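Local coordinates for SMI1/KNR4 family protein (Pseudomonas syringae pv. tomato, PDB 2PAG) that is of unknown function but binds calcium and belongs to the SMI1/KNR4 family of the SUKH clan, at residues 54-59 / 131-135; 94-98 / 107-111. All coordinates share one frame; numbering follows the deposited sequence.

Contact 1: 54-59 / 131-135; sequences YGSLEP and VWLES
Pro-59 and Tyr-54 meet the Trp-132 indole from different directions. From its CB the tryptophan runs with CG anti to the backbone N (chi1 -168°), carrying the ring out of helix 124-132 into the bend of 54-59. Trp-132 CD1 comes first, 4.1 Å from Leu-57 CB. Trp-132 NE1 donates to Tyr-54 O at 2.9 Å, from above the carbonyl plane, and makes a weak second bond to Leu-57 O. An indole suits the place, bringing a donor on an otherwise apolar plate. The six-membered ring of Trp-132 takes Pro-59 CG over its centre, 3.5 Å from the centroid, in a CH-pi contact. The Tyr-54 ring turns its edge to the five-membered ring of Trp-132, an offset edge-to-face pair with planes at 67°. At its phenol end, a water in the ring plane accepts from Tyr-54 OH and donates to Leu-133 O and Ser-135 OXT. Ser-135 OG donates to Trp-132 O at 2.7 Å and accepts from Ser-56 N at 3.2 Å. Gly-55, at phi 62°, has CA 3.4 Å from Ser-135 OG, where a side chain would not fit. Thus a type II' turn between helices 40-49 and 71-81 docks on the type I turn ending the chain.

Contact 2: 94-98 / 107-111; sequences GEDYY and LLWSA
Asp-96 OD1 takes a hydrogen bond from Ala-111 N at the open end of a beta hairpin formed by strands 96-100 and 106-109. This bond, 2.9 Å from Ala-111 N to Asp-96 OD1, is nearly straight at 165° and arrives nearly along the C-O axis. A water 2.8 Å from Asp-96 OD1 is placed to give a second, though it has more acceptors in reach, Glu-95 OE2 among them, than protons. Aspartate suits the place: with CG beside its own backbone N (chi1 -66°), the short side chain reaches across to the chain leaving strand 106-109, two residues past the bridge at Trp-109. Glu-95 is longer, and its extended chain lies alongside Ala-111, whose small CB sits 3.4 Å from Glu-95 CD.

Inward, Tyr-97 and Trp-109 form an antiparallel hydrogen-bonded pair: Trp-109 N gives to Tyr-97 O at 2.8 Å, and Tyr-97 N to Trp-109 O at 3.1 Å. Their side chains share one face of the sheet, where the large rings bury apolar surface: Tyr-97 lies against helix 71-81 and Trp-109 against Val-83 and Pro-84. Trp-109 CE3 lies at the edge of the tyrosine ring, near its plane.

Tyr-98 and Leu-108 form the next, non-hydrogen-bonded pair, with side chains on the opposite face. Here Tyr-98 meets the rings of Trp-121 and Trp-127, so an aromatic residue fits well. At this pair the strands are also joined by a CA-H...O contact, Tyr-98 CA to Leu-107 O at 3.2 Å. Leucine brings a branched end to the phenol: CG stands anti to the backbone N (chi1 176°), and Leu-108 CD1 rests over one face of the Tyr-98 ring, offset toward its rim, 3.8 Å from the centroid and closest to CE1.

Along the chain, the hairpin of contact 2 is nested inside the long loop closed by contact 1, and the two centres lie about 15 Å apart. They meet directly where Val-131 CG1 packs 3.8 Å from Tyr-98 OH. Strand 88-93 links them as well: it pairs with strand 96-100, and Leu-57 rests on its Cys-91 and Asp-93. Helix 124-132 has a part in both, supplying Trp-127 to the ring of Tyr-98 and Trp-132 to contact 1. Glu-101, Asp-103 and Thr-105 form a calcium site in the turn of the hairpin, nearer contact 2: the Leu-107 side chain is about 4 Å from that of Thr-105, whereas that of Val-131 is about 12 Å from it.

Contact 1: 54-59 / 131-135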
ATOM      1  N   TYR A  54       4.826   0.559 -11.420  1.00 14.02           N
ATOM      2  CA  TYR A  54       4.837  -0.683 -12.189  1.00 14.35           C
ATOM      3  C   TYR A  54       3.464  -1.302 -12.437  1.00 15.49           C
ATOM      4  O   TYR A  54       2.584  -1.273 -11.571  1.00 15.81           O
ATOM      5  CB  TYR A  54       5.688  -1.751 -11.495  1.00 16.78           C
ATOM      6  CG  TYR A  54       5.689  -3.057 -12.258  1.00 19.08           C
ATOM      7  CD1 TYR A  54       6.553  -3.253 -13.333  1.00 19.99           C
ATOM      8  CD2 TYR A  54       4.768  -4.062 -11.961  1.00 19.20           C
ATOM      9  CE1 TYR A  54       6.498  -4.413 -14.098  1.00 22.26           C
ATOM     10  CE2 TYR A  54       4.703  -5.225 -12.721  1.00 22.35           C
ATOM     11  CZ  TYR A  54       5.570  -5.393 -13.788  1.00 23.07           C
ATOM     12  OH  TYR A  54       5.507  -6.535 -14.553  1.00 23.84           O
ATOM     13  N   GLY A  55       3.307  -1.874 -13.625  1.00 17.67           N
ATOM     14  CA  GLY A  55       2.076  -2.556 -13.978  1.00 16.63           C
ATOM     15  C   GLY A  55       0.796  -1.752 -14.019  1.00 17.36           C
ATOM     16  O   GLY A  55       0.799  -0.567 -14.357  1.00 18.51           O
ATOM     17  N   SER A  56      -0.304  -2.415 -13.664  1.00 19.23           N
ATOM     18  CA  SER A  56      -1.629  -1.801 -13.680  1.00 19.44           C
ATOM     19  C   SER A  56      -2.179  -1.451 -12.302  1.00 19.89           C
ATOM     20  O   SER A  56      -3.370  -1.167 -12.165  1.00 19.73           O
ATOM     21  CB  SER A  56      -2.625  -2.731 -14.381  1.00 20.18           C
ATOM     22  OG  SER A  56      -2.767  -3.955 -13.673  1.00 21.84           O
ATOM     23  N   LEU A  57      -1.326  -1.491 -11.284  1.00 17.26           N
ATOM     24  CA  LEU A  57      -1.743  -1.159  -9.923  1.00 15.32           C
ATOM     25  C   LEU A  57      -0.848  -0.066  -9.359  1.00 14.99           C
ATOM     26  O   LEU A  57       0.355  -0.053  -9.598  1.00 14.95           O
ATOM     27  CB  LEU A  57      -1.675  -2.394  -9.019  1.00 13.18           C
ATOM     28  CG  LEU A  57      -2.717  -3.488  -9.281  1.00 12.42           C
ATOM     29  CD1 LEU A  57      -2.398  -4.713  -8.457  1.00 13.93           C
ATOM     30  CD2 LEU A  57      -4.101  -2.973  -8.945  1.00 15.28           C
ATOM     31  N   GLU A  58      -1.453   0.861  -8.622  1.00 15.02           N
ATOM     32  CA  GLU A  58      -0.715   1.952  -8.005  1.00 13.58           C
ATOM     33  C   GLU A  58      -0.955   1.888  -6.501  1.00 14.88           C
ATOM     34  O   GLU A  58      -1.950   2.407  -5.989  1.00 15.36           O
ATOM     35  CB  GLU A  58      -1.196   3.298  -8.536  1.00 18.13           C
ATOM     36  CG  GLU A  58      -0.919   3.537  -9.998  1.00 21.99           C
ATOM     37  CD  GLU A  58      -1.440   4.886 -10.444  1.00 26.01           C
ATOM     38  OE1 GLU A  58      -2.668   5.019 -10.605  1.00 28.60           O
ATOM     39  OE2 GLU A  58      -0.624   5.817 -10.611  1.00 30.29           O
ATOM     40  N   PRO A  59      -0.041   1.243  -5.768  1.00 13.13           N
ATOM     41  CA  PRO A  59      -0.209   1.139  -4.320  1.00 12.79           C
ATOM     42  C   PRO A  59      -0.161   2.491  -3.608  1.00 11.82           C
ATOM     43  O   PRO A  59       0.217   3.515  -4.187  1.00 11.39           O
ATOM     44  CB  PRO A  59       0.941   0.221  -3.903  1.00 13.80           C
ATOM     45  CG  PRO A  59       1.253  -0.548  -5.157  1.00 12.67           C
ATOM     46  CD  PRO A  59       1.157   0.514  -6.205  1.00 12.13           C
ATOM     47  N   VAL A 131       0.919 -10.348  -6.713  1.00 16.86           N
ATOM     48  CA  VAL A 131      -0.139  -9.531  -7.295  1.00 16.16           C
ATOM     49  C   VAL A 131       0.396  -8.323  -8.059  1.00 15.99           C
ATOM     50  O   VAL A 131       0.152  -8.177  -9.255  1.00 17.46           O
ATOM     51  CB  VAL A 131      -1.135  -9.042  -6.219  1.00 15.73           C
ATOM     52  CG1 VAL A 131      -2.196  -8.148  -6.861  1.00 14.57           C
ATOM     53  CG2 VAL A 131      -1.793 -10.238  -5.538  1.00 15.59           C
ATOM     54  N   TRP A 132       1.135  -7.457  -7.377  1.00 14.16           N
ATOM     55  CA  TRP A 132       1.662  -6.265  -8.033  1.00 14.00           C
ATOM     56  C   TRP A 132       2.612  -6.597  -9.190  1.00 14.29           C
ATOM     57  O   TRP A 132       2.413  -6.131 -10.313  1.00 15.53           O
ATOM     58  CB  TRP A 132       2.357  -5.365  -6.998  1.00 13.82           C
ATOM     59  CG  TRP A 132       2.687  -3.981  -7.508  1.00 12.73           C
ATOM     60  CD1 TRP A 132       2.252  -3.402  -8.670  1.00 12.93           C
ATOM     61  CD2 TRP A 132       3.502  -2.998  -6.854  1.00 11.70           C
ATOM     62  NE1 TRP A 132       2.747  -2.123  -8.778  1.00 13.51           N
ATOM     63  CE2 TRP A 132       3.518  -1.849  -7.678  1.00 11.50           C
ATOM     64  CE3 TRP A 132       4.219  -2.980  -5.650  1.00 12.53           C
ATOM     65  CZ2 TRP A 132       4.226  -0.690  -7.334  1.00 11.45           C
ATOM     66  CZ3 TRP A 132       4.921  -1.831  -5.310  1.00 13.52           C
ATOM     67  CH2 TRP A 132       4.919  -0.701  -6.148  1.00 11.38           C
ATOM     68  N   LEU A 133       3.616  -7.429  -8.923  1.00 15.54           N
ATOM     69  CA  LEU A 133       4.591  -7.804  -9.948  1.00 16.85           C
ATOM     70  C   LEU A 133       4.003  -8.704 -11.031  1.00 19.73           C
ATOM     71  O   LEU A 133       4.653  -8.969 -12.046  1.00 19.84           O
ATOM     72  CB  LEU A 133       5.794  -8.492  -9.302  1.00 16.93           C
ATOM     73  CG  LEU A 133       6.801  -7.531  -8.667  1.00 16.93           C
ATOM     74  CD1 LEU A 133       7.793  -8.301  -7.799  1.00 17.76           C
ATOM     75  CD2 LEU A 133       7.525  -6.768  -9.766  1.00 18.33           C
ATOM     76  N   GLU A 134       2.780  -9.174 -10.814  1.00 20.68           N
ATOM     77  CA  GLU A 134       2.111 -10.026 -11.794  1.00 22.85           C
ATOM     78  C   GLU A 134       1.073  -9.240 -12.592  1.00 23.84           C
ATOM     79  O   GLU A 134       0.353  -9.808 -13.411  1.00 24.94           O
ATOM     80  CB  GLU A 134       1.432 -11.209 -11.104  1.00 23.80           C
ATOM     81  CG  GLU A 134       2.385 -12.281 -10.611  1.00 26.25           C
ATOM     82  CD  GLU A 134       3.245 -12.855 -11.727  1.00 29.29           C
ATOM     83  OE1 GLU A 134       2.696 -13.170 -12.803  1.00 29.83           O
ATOM     84  OE2 GLU A 134       4.467 -12.994 -11.526  1.00 30.89           O
ATOM     85  N   SER A 135       0.997  -7.934 -12.352  1.00 24.53           N
ATOM     86  CA  SER A 135       0.042  -7.090 -13.061  1.00 25.76           C
ATOM     87  C   SER A 135       0.622  -6.583 -14.384  1.00 28.11           C
ATOM     88  O   SER A 135      -0.165  -6.069 -15.206  1.00 31.34           O
ATOM     89  CB  SER A 135      -0.393  -5.903 -12.185  1.00 25.51           C
ATOM     90  OG  SER A 135       0.652  -4.963 -11.998  1.00 22.77           O
ATOM     91  OXT SER A 135       1.855  -6.700 -14.577  1.00 27.82           O
TER
HETATM   92  O   HOH W   1       3.672  -8.442 -14.516  1.00 31.05           O

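Contact 2: 94-98 / 107-111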
ATOM      1  N   GLY A  94      -9.971  -0.242  -8.525  1.00 22.04           N
ATOM      2  CA  GLY A  94     -11.330   0.081  -8.923  1.00 21.80           C
ATOM      3  C   GLY A  94     -12.067   0.505  -7.666  1.00 21.36           C
ATOM      4  O   GLY A  94     -11.668   1.468  -7.003  1.00 21.16           O
ATOM      5  N   GLU A  95     -13.138  -0.209  -7.332  1.00 20.75           N
ATOM      6  CA  GLU A  95     -13.910   0.083  -6.132  1.00 20.68           C
ATOM      7  C   GLU A  95     -13.534  -0.899  -5.025  1.00 19.19           C
ATOM      8  O   GLU A  95     -14.096  -0.858  -3.931  1.00 20.95           O
ATOM      9  CB  GLU A  95     -15.415  -0.010  -6.415  1.00 22.18           C
ATOM     10  CG  GLU A  95     -15.823  -1.211  -7.243  1.00 25.09           C
ATOM     11  CD  GLU A  95     -17.324  -1.456  -7.224  1.00 26.05           C
ATOM     12  OE1 GLU A  95     -18.087  -0.491  -6.997  1.00 27.02           O
ATOM     13  OE2 GLU A  95     -17.738  -2.614  -7.444  1.00 29.18           O
ATOM     14  N   ASP A  96     -12.582  -1.783  -5.314  1.00 17.56           N
ATOM     15  CA  ASP A  96     -12.133  -2.755  -4.324  1.00 17.87           C
ATOM     16  C   ASP A  96     -10.832  -2.276  -3.707  1.00 15.08           C
ATOM     17  O   ASP A  96     -10.171  -1.390  -4.244  1.00 15.69           O
ATOM     18  CB  ASP A  96     -11.921  -4.132  -4.952  1.00 18.86           C
ATOM     19  CG  ASP A  96     -13.212  -4.764  -5.440  1.00 22.57           C
ATOM     20  OD1 ASP A  96     -14.303  -4.370  -4.966  1.00 23.62           O
ATOM     21  OD2 ASP A  96     -13.125  -5.671  -6.292  1.00 24.83           O
ATOM     22  N   TYR A  97     -10.455  -2.874  -2.583  1.00 13.67           N
ATOM     23  CA  TYR A  97      -9.231  -2.472  -1.895  1.00 12.71           C
ATOM     24  C   TYR A  97      -8.454  -3.620  -1.287  1.00 13.28           C
ATOM     25  O   TYR A  97      -9.018  -4.453  -0.582  1.00 13.20           O
ATOM     26  CB  TYR A  97      -9.551  -1.516  -0.741  1.00 13.02           C
ATOM     27  CG  TYR A  97     -10.029  -0.150  -1.143  1.00 12.90           C
ATOM     28  CD1 TYR A  97      -9.127   0.886  -1.365  1.00 13.34           C
ATOM     29  CD2 TYR A  97     -11.388   0.109  -1.296  1.00 14.87           C
ATOM     30  CE1 TYR A  97      -9.562   2.151  -1.729  1.00 15.45           C
ATOM     31  CE2 TYR A  97     -11.837   1.370  -1.664  1.00 15.17           C
ATOM     32  CZ  TYR A  97     -10.919   2.385  -1.878  1.00 14.99           C
ATOM     33  OH  TYR A  97     -11.349   3.636  -2.241  1.00 15.33           O
ATOM     34  N   TYR A  98      -7.155  -3.658  -1.557  1.00 13.14           N
ATOM     35  CA  TYR A  98      -6.302  -4.656  -0.923  1.00 11.51           C
ATOM     36  C   TYR A  98      -5.968  -3.922   0.375  1.00 12.68           C
ATOM     37  O   TYR A  98      -5.513  -2.778   0.346  1.00 12.03           O
ATOM     38  CB  TYR A  98      -5.046  -4.903  -1.763  1.00 12.15           C
ATOM     39  CG  TYR A  98      -5.317  -5.680  -3.034  1.00 13.52           C
ATOM     40  CD1 TYR A  98      -5.487  -7.063  -3.004  1.00 15.21           C
ATOM     41  CD2 TYR A  98      -5.398  -5.033  -4.266  1.00 14.56           C
ATOM     42  CE1 TYR A  98      -5.728  -7.793  -4.173  1.00 14.22           C
ATOM     43  CE2 TYR A  98      -5.640  -5.756  -5.447  1.00 14.80           C
ATOM     44  CZ  TYR A  98      -5.800  -7.131  -5.386  1.00 15.12           C
ATOM     45  OH  TYR A  98      -6.015  -7.845  -6.543  1.00 18.19           O
ATOM     46  N   LEU A 107      -5.718  -8.597   2.690  1.00 12.21           N
ATOM     47  CA  LEU A 107      -7.021  -9.101   2.286  1.00 14.20           C
ATOM     48  C   LEU A 107      -7.540  -8.270   1.135  1.00 13.72           C
ATOM     49  O   LEU A 107      -7.023  -7.195   0.847  1.00 14.99           O
ATOM     50  CB  LEU A 107      -8.018  -8.985   3.440  1.00 13.39           C
ATOM     51  CG  LEU A 107      -7.627  -9.515   4.818  1.00 13.95           C
ATOM     52  CD1 LEU A 107      -8.725  -9.196   5.826  1.00 14.76           C
ATOM     53  CD2 LEU A 107      -7.403 -11.014   4.740  1.00 15.90           C
ATOM     54  N   LEU A 108      -8.575  -8.772   0.480  1.00 14.97           N
ATOM     55  CA  LEU A 108      -9.185  -8.027  -0.605  1.00 13.92           C
ATOM     56  C   LEU A 108     -10.609  -7.730  -0.168  1.00 15.68           C
ATOM     57  O   LEU A 108     -11.374  -8.649   0.127  1.00 15.81           O
ATOM     58  CB  LEU A 108      -9.188  -8.847  -1.892  1.00 15.16           C
ATOM     59  CG  LEU A 108      -9.898  -8.173  -3.068  1.00 16.58           C
ATOM     60  CD1 LEU A 108      -9.226  -6.850  -3.421  1.00 17.18           C
ATOM     61  CD2 LEU A 108      -9.880  -9.133  -4.247  1.00 18.32           C
ATOM     62  N   TRP A 109     -10.955  -6.449  -0.102  1.00 15.58           N
ATOM     63  CA  TRP A 109     -12.297  -6.057   0.298  1.00 19.03           C
ATOM     64  C   TRP A 109     -13.080  -5.692  -0.954  1.00 19.97           C
ATOM     65  O   TRP A 109     -12.684  -4.797  -1.702  1.00 21.99           O
ATOM     66  CB  TRP A 109     -12.238  -4.860   1.240  1.00 17.89           C
ATOM     67  CG  TRP A 109     -13.569  -4.454   1.795  1.00 21.26           C
ATOM     68  CD1 TRP A 109     -14.173  -4.938   2.919  1.00 20.46           C
ATOM     69  CD2 TRP A 109     -14.451  -3.466   1.255  1.00 22.66           C
ATOM     70  NE1 TRP A 109     -15.379  -4.303   3.119  1.00 23.65           N
ATOM     71  CE2 TRP A 109     -15.574  -3.396   2.109  1.00 23.24           C
ATOM     72  CE3 TRP A 109     -14.401  -2.629   0.130  1.00 25.58           C
ATOM     73  CZ2 TRP A 109     -16.642  -2.520   1.875  1.00 26.09           C
ATOM     74  CZ3 TRP A 109     -15.463  -1.753  -0.103  1.00 27.92           C
ATOM     75  CH2 TRP A 109     -16.569  -1.707   0.767  1.00 26.79           C
ATOM     76  N   SER A 110     -14.188  -6.393  -1.178  1.00 22.65           N
ATOM     77  CA  SER A 110     -15.036  -6.158  -2.341  1.00 23.35           C
ATOM     78  C   SER A 110     -16.147  -5.156  -2.038  1.00 25.70           C
ATOM     79  O   SER A 110     -16.873  -5.312  -1.058  1.00 25.80           O
ATOM     80  CB  SER A 110     -15.654  -7.477  -2.801  1.00 25.55           C
ATOM     81  OG  SER A 110     -16.614  -7.257  -3.823  1.00 28.34           O
ATOM     82  N   ALA A 111     -16.281  -4.140  -2.891  1.00 25.07           N
ATOM     83  CA  ALA A 111     -17.306  -3.112  -2.725  1.00 26.53           C
ATOM     84  C   ALA A 111     -18.704  -3.727  -2.694  1.00 26.90           C
ATOM     85  O   ALA A 111     -19.017  -4.622  -3.480  1.00 28.99           O
ATOM     86  CB  ALA A 111     -17.211  -2.100  -3.860  1.00 25.66           C
TER
HETATM   87  O   HOH W   2     -16.763  -4.994  -6.049  1.00 28.30           O